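Local atomic coordinates of VP4 protein (Tellina virus 1, PDB entry 3P06), a protein that is a viral protease that forms an acyl-enzyme with its own C-terminus and probably cleaves the birnavirus polyprotein to release the capsid proteins. Residues R45-G57 with I64-V78. Residues are numbered along the deposited sequence; the frame is centred on the assembly and turned at random.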
loop_
_atom_site.group_PDB
_atom_site.type_symbol
_atom_site.label_atom_id
_atom_site.label_comp_id
_atom_site.label_asym_id
_atom_site.label_seq_id
_atom_site.Cartn_x
_atom_site.Cartn_y
_atom_site.Cartn_z
ATOM N N ARG A 45 -14.691 4.602 -4.372
ATOM C CA ARG A 45 -14.795 3.828 -5.597
ATOM C C ARG A 45 -14.261 2.393 -5.366
ATOM O O ARG A 45 -13.284 2.158 -4.625
ATOM C CB ARG A 45 -14.156 4.592 -6.790
ATOM C CG ARG A 45 -13.756 3.736 -7.980
ATOM C CD ARG A 45 -14.960 3.145 -8.886
ATOM N NE ARG A 45 -16.003 4.091 -9.317
ATOM C CZ ARG A 45 -15.996 4.802 -10.459
ATOM N NH1 ARG A 45 -14.969 4.721 -11.305
ATOM N NH2 ARG A 45 -17.032 5.609 -10.754
ATOM N N ILE A 46 -14.923 1.412 -5.957
ATOM C CA ILE A 46 -14.476 0.042 -5.773
ATOM C C ILE A 46 -14.051 -0.500 -7.142
ATOM O O ILE A 46 -14.673 -0.138 -8.121
ATOM C CB ILE A 46 -15.664 -0.794 -5.247
ATOM C CG1 ILE A 46 -16.115 -0.376 -3.801
ATOM C CG2 ILE A 46 -15.363 -2.333 -5.305
ATOM C CD1 ILE A 46 -17.599 -1.056 -3.545
ATOM N N ALA A 47 -12.999 -1.302 -7.227
ATOM C CA ALA A 47 -12.573 -1.925 -8.489
ATOM C C ALA A 47 -12.856 -3.424 -8.374
ATOM O O ALA A 47 -12.378 -4.085 -7.433
ATOM C CB ALA A 47 -11.096 -1.698 -8.704
ATOM N N GLN A 48 -13.678 -3.969 -9.261
ATOM C CA GLN A 48 -13.838 -5.429 -9.352
ATOM C C GLN A 48 -12.849 -5.919 -10.426
ATOM O O GLN A 48 -12.779 -5.308 -11.514
ATOM C CB GLN A 48 -15.260 -5.755 -9.791
ATOM C CG GLN A 48 -16.240 -5.229 -8.749
ATOM C CD GLN A 48 -17.637 -5.547 -9.124
ATOM O OE1 GLN A 48 -18.118 -5.174 -10.201
ATOM N NE2 GLN A 48 -18.295 -6.298 -8.264
ATOM N N THR A 49 -12.107 -6.981 -10.144
ATOM C CA THR A 49 -11.045 -7.362 -11.053
ATOM C C THR A 49 -11.456 -8.492 -11.918
ATOM O O THR A 49 -12.379 -9.272 -11.587
ATOM C CB THR A 49 -9.791 -7.834 -10.353
ATOM O OG1 THR A 49 -10.088 -9.101 -9.776
ATOM C CG2 THR A 49 -9.328 -6.829 -9.231
ATOM N N VAL A 50 -10.716 -8.660 -13.003
ATOM C CA VAL A 50 -10.978 -9.806 -13.892
ATOM C C VAL A 50 -10.869 -11.176 -13.225
ATOM O O VAL A 50 -11.545 -12.099 -13.666
ATOM C CB VAL A 50 -10.127 -9.768 -15.146
ATOM C CG1 VAL A 50 -10.707 -8.673 -16.135
ATOM C CG2 VAL A 50 -8.577 -9.630 -14.771
ATOM N N ALA A 51 -10.088 -11.312 -12.161
ATOM C CA ALA A 51 -9.927 -12.602 -11.453
ATOM C C ALA A 51 -10.989 -12.846 -10.362
ATOM O O ALA A 51 -10.849 -13.784 -9.572
ATOM C CB ALA A 51 -8.487 -12.711 -10.841
ATOM N N GLY A 52 -12.057 -12.037 -10.326
ATOM C CA GLY A 52 -13.091 -12.187 -9.282
ATOM C C GLY A 52 -12.845 -11.358 -7.999
ATOM O O GLY A 52 -13.638 -11.445 -7.081
ATOM N N GLY A 53 -11.775 -10.542 -7.918
ATOM C CA GLY A 53 -11.426 -9.875 -6.655
ATOM C C GLY A 53 -12.188 -8.538 -6.509
ATOM O O GLY A 53 -12.887 -8.112 -7.429
ATOM N N THR A 54 -12.077 -7.879 -5.357
ATOM C CA THR A 54 -12.746 -6.579 -5.139
ATOM C C THR A 54 -11.760 -5.711 -4.367
ATOM O O THR A 54 -11.224 -6.184 -3.331
ATOM C CB THR A 54 -14.048 -6.697 -4.261
ATOM O OG1 THR A 54 -14.968 -7.627 -4.825
ATOM C CG2 THR A 54 -14.757 -5.342 -4.213
ATOM N N ILE A 55 -11.460 -4.488 -4.849
ATOM C CA ILE A 55 -10.529 -3.645 -4.141
ATOM C C ILE A 55 -11.336 -2.390 -3.712
ATOM O O ILE A 55 -11.883 -1.652 -4.551
ATOM C CB ILE A 55 -9.395 -3.233 -5.094
ATOM C CG1 ILE A 55 -8.731 -4.475 -5.776
ATOM C CG2 ILE A 55 -8.321 -2.366 -4.380
ATOM C CD1 ILE A 55 -7.931 -4.096 -7.005
ATOM N N TYR A 56 -11.301 -2.095 -2.430
ATOM C CA TYR A 56 -11.963 -0.954 -1.822
ATOM C C TYR A 56 -10.949 0.100 -1.452
ATOM O O TYR A 56 -9.789 -0.203 -1.219
ATOM C CB TYR A 56 -12.668 -1.423 -0.497
ATOM C CG TYR A 56 -13.681 -2.544 -0.642
ATOM C CD1 TYR A 56 -15.054 -2.251 -0.755
ATOM C CD2 TYR A 56 -13.272 -3.924 -0.664
ATOM C CE1 TYR A 56 -16.001 -3.265 -0.840
ATOM C CE2 TYR A 56 -14.238 -4.979 -0.741
ATOM C CZ TYR A 56 -15.585 -4.631 -0.850
ATOM O OH TYR A 56 -16.540 -5.591 -0.950
ATOM N N GLY A 57 -11.421 1.343 -1.282
ATOM C CA GLY A 57 -10.611 2.403 -0.695
ATOM C C GLY A 57 -10.050 3.301 -1.832
ATOM O O GLY A 57 -9.301 4.211 -1.562
ATOM N N ILE A 64 -8.903 3.092 -12.789
ATOM C CA ILE A 64 -9.710 1.938 -12.441
ATOM C C ILE A 64 -9.592 0.784 -13.451
ATOM O O ILE A 64 -9.620 -0.378 -13.048
ATOM C CB ILE A 64 -11.219 2.286 -12.207
ATOM C CG1 ILE A 64 -11.354 3.496 -11.273
ATOM C CG2 ILE A 64 -11.930 1.063 -11.560
ATOM C CD1 ILE A 64 -10.924 3.185 -9.808
ATOM N N ASP A 65 -9.457 1.123 -14.739
ATOM C CA ASP A 65 -9.228 0.135 -15.800
ATOM C C ASP A 65 -7.988 -0.725 -15.541
ATOM O O ASP A 65 -8.015 -1.923 -15.788
ATOM C CB ASP A 65 -9.071 0.818 -17.185
ATOM C CG ASP A 65 -10.379 1.471 -17.686
ATOM O OD1 ASP A 65 -11.454 1.201 -17.105
ATOM O OD2 ASP A 65 -10.346 2.263 -18.666
ATOM N N GLU A 66 -6.878 -0.106 -15.103
ATOM C CA GLU A 66 -5.691 -0.863 -14.726
ATOM C C GLU A 66 -5.929 -1.659 -13.418
ATOM O O GLU A 66 -5.448 -2.759 -13.297
ATOM C CB GLU A 66 -4.476 0.072 -14.553
ATOM C CG GLU A 66 -3.126 -0.651 -14.448
ATOM C CD GLU A 66 -1.929 0.322 -14.105
ATOM O OE1 GLU A 66 -1.900 1.466 -14.615
ATOM O OE2 GLU A 66 -1.037 -0.086 -13.329
ATOM N N ALA A 67 -6.613 -1.077 -12.434
ATOM C CA ALA A 67 -6.978 -1.808 -11.216
ATOM C C ALA A 67 -7.815 -3.085 -11.563
ATOM O O ALA A 67 -7.611 -4.149 -10.948
ATOM C CB ALA A 67 -7.755 -0.887 -10.208
ATOM N N GLU A 68 -8.746 -2.979 -12.533
ATOM C CA GLU A 68 -9.631 -4.124 -12.899
ATOM C C GLU A 68 -8.868 -5.269 -13.604
ATOM O O GLU A 68 -9.382 -6.380 -13.708
ATOM C CB GLU A 68 -10.805 -3.687 -13.777
ATOM C CG GLU A 68 -11.861 -2.957 -13.021
ATOM C CD GLU A 68 -12.798 -2.210 -13.955
ATOM O OE1 GLU A 68 -12.482 -2.029 -15.152
ATOM O OE2 GLU A 68 -13.835 -1.736 -13.470
ATOM N N LYS A 69 -7.645 -5.002 -14.064
ATOM C CA LYS A 69 -6.860 -6.052 -14.731
ATOM C C LYS A 69 -5.935 -6.793 -13.773
ATOM O O LYS A 69 -5.224 -7.689 -14.192
ATOM C CB LYS A 69 -6.086 -5.463 -15.879
ATOM C CG LYS A 69 -7.000 -5.122 -17.078
ATOM C CD LYS A 69 -6.200 -4.630 -18.274
ATOM C CE LYS A 69 -6.120 -3.102 -18.293
ATOM N NZ LYS A 69 -6.124 -2.558 -19.698
ATOM N N LEU A 70 -5.941 -6.409 -12.481
ATOM C CA LEU A 70 -5.077 -7.044 -11.490
ATOM C C LEU A 70 -5.499 -8.496 -11.190
ATOM O O LEU A 70 -6.688 -8.796 -11.148
ATOM C CB LEU A 70 -5.007 -6.216 -10.175
ATOM C CG LEU A 70 -4.380 -4.843 -10.318
ATOM C CD1 LEU A 70 -4.651 -3.916 -9.068
ATOM C CD2 LEU A 70 -2.898 -5.023 -10.602
ATOM N N PRO A 71 -4.509 -9.379 -10.963
ATOM C CA PRO A 71 -4.759 -10.811 -10.634
ATOM C C PRO A 71 -5.052 -10.962 -9.131
ATOM O O PRO A 71 -4.360 -11.677 -8.437
ATOM C CB PRO A 71 -3.437 -11.516 -11.035
ATOM C CG PRO A 71 -2.401 -10.405 -10.973
ATOM C CD PRO A 71 -3.071 -9.040 -11.016
ATOM N N ILE A 72 -6.000 -10.198 -8.620
ATOM C CA ILE A 72 -6.371 -10.257 -7.214
ATOM C C ILE A 72 -7.709 -11.027 -7.204
ATOM O O ILE A 72 -8.666 -10.650 -7.930
ATOM C CB ILE A 72 -6.530 -8.818 -6.637
ATOM C CG1 ILE A 72 -5.148 -8.133 -6.533
ATOM C CG2 ILE A 72 -7.320 -8.830 -5.310
ATOM C CD1 ILE A 72 -5.220 -6.687 -6.203
ATOM N N LYS A 73 -7.763 -12.107 -6.408
ATOM C CA LYS A 73 -8.992 -12.941 -6.343
ATOM C C LYS A 73 -9.844 -12.653 -5.115
ATOM O O LYS A 73 -11.028 -12.863 -5.162
ATOM C CB LYS A 73 -8.640 -14.443 -6.430
ATOM C CG LYS A 73 -7.692 -14.664 -7.596
ATOM C CD LYS A 73 -7.562 -16.080 -7.998
ATOM C CE LYS A 73 -6.574 -16.820 -7.129
ATOM N NZ LYS A 73 -6.746 -18.275 -7.484
ATOM N N GLY A 74 -9.256 -12.157 -4.036
ATOM C CA GLY A 74 -10.033 -11.896 -2.826
ATOM C C GLY A 74 -10.373 -10.399 -2.655
ATOM O O GLY A 74 -10.298 -9.602 -3.635
ATOM N N ALA A 75 -10.753 -10.005 -1.442
ATOM C CA ALA A 75 -11.073 -8.586 -1.159
ATOM C C ALA A 75 -9.817 -7.910 -0.618
ATOM O O ALA A 75 -9.088 -8.530 0.180
ATOM C CB ALA A 75 -12.250 -8.482 -0.174
ATOM N N ILE A 76 -9.512 -6.690 -1.078
ATOM C CA ILE A 76 -8.364 -5.934 -0.564
ATOM C C ILE A 76 -8.960 -4.560 -0.275
ATOM O O ILE A 76 -9.748 -4.055 -1.076
ATOM C CB ILE A 76 -7.229 -5.767 -1.603
ATOM C CG1 ILE A 76 -6.551 -7.097 -1.986
ATOM C CG2 ILE A 76 -6.146 -4.693 -1.091
ATOM C CD1 ILE A 76 -5.587 -7.677 -0.908
ATOM N N THR A 77 -8.654 -3.979 0.882
ATOM C CA THR A 77 -9.053 -2.606 1.172
ATOM C C THR A 77 -7.752 -1.864 1.367
ATOM O O THR A 77 -6.906 -2.376 2.087
ATOM C CB THR A 77 -9.868 -2.551 2.470
ATOM O OG1 THR A 77 -11.019 -3.376 2.276
ATOM C CG2 THR A 77 -10.338 -1.038 2.826
ATOM N N VAL A 78 -7.584 -0.695 0.704
ATOM C CA VAL A 78 -6.380 0.103 0.845
ATOM C C VAL A 78 -6.723 1.180 1.846
ATOM O O VAL A 78 -7.666 1.968 1.608
ATOM C CB VAL A 78 -5.969 0.657 -0.554
ATOM C CG1 VAL A 78 -4.658 1.285 -0.504
ATOM C CG2 VAL A 78 -5.805 -0.584 -1.532
HETATM O O HOH W 1 -14.680 -2.190 -11.233
HETATM O O HOH W 2 -8.717 4.414 1.339
#
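Strands 54-56 and 75-78 run parallel, their axes 4.6 Å apart and 17° from aligned, with Thr-54, Ile-55 and Tyr-56 beside Ala-75, Ile-76 and Thr-77. Four backbone hydrogen bonds join them: Thr-54 N to Gly-74 O, Ile-76 N to Thr-54 O, Tyr-56 N to Ile-76 O and Val-78 N to Tyr-56 O. Strand 45-48 pairs antiparallel with 54-56 at one edge of the mixed sheet, and the connection between strands 54-56 and 75-78 contains helix 64-67, completing a beta-alpha-beta unit. Where the hairpin turns at 49-52, Val-50 N bonds Glu-68 O at 2.7 Å.

Under this turn, Thr-49 OG1 sits between its backbone N and carbonyl carbon (chi1 71°) and donates to Ile-72 O at 2.8 Å, in the carbonyl plane; CG2 meets Ala-67 O at 3.6 Å. Ile-55 CD1 reaches both Ile-72 CD1, at 3.8 Å, and Leu-70 CD1, at 3.9 Å, crossing each side chain nearly at a right angle. Helix 104-111 packs against Leu-70 and Ile-72. Beneath strand 45-48, Ala-47 CB abuts Ala-67 CB at 3.8 Å. Ile-64 CD1 presses on Arg-45 CG, while the guanidinium goes on to a salt bridge with Glu-60. On the face opposite Ile-55, the Tyr-56 ring turns its edge to Ala-75, Tyr-56 CE2 lying 4.1 Å from Ala-75 CB.

The crossover is thus gripped twice: apolar contacts seat it against the sheet, while the hydroxyl of buried Thr-49 and the N-H of Val-50 bind the carbonyls of Ile-72 and Glu-68, fixing the hairpin turn to the connection leading into strand 75-78.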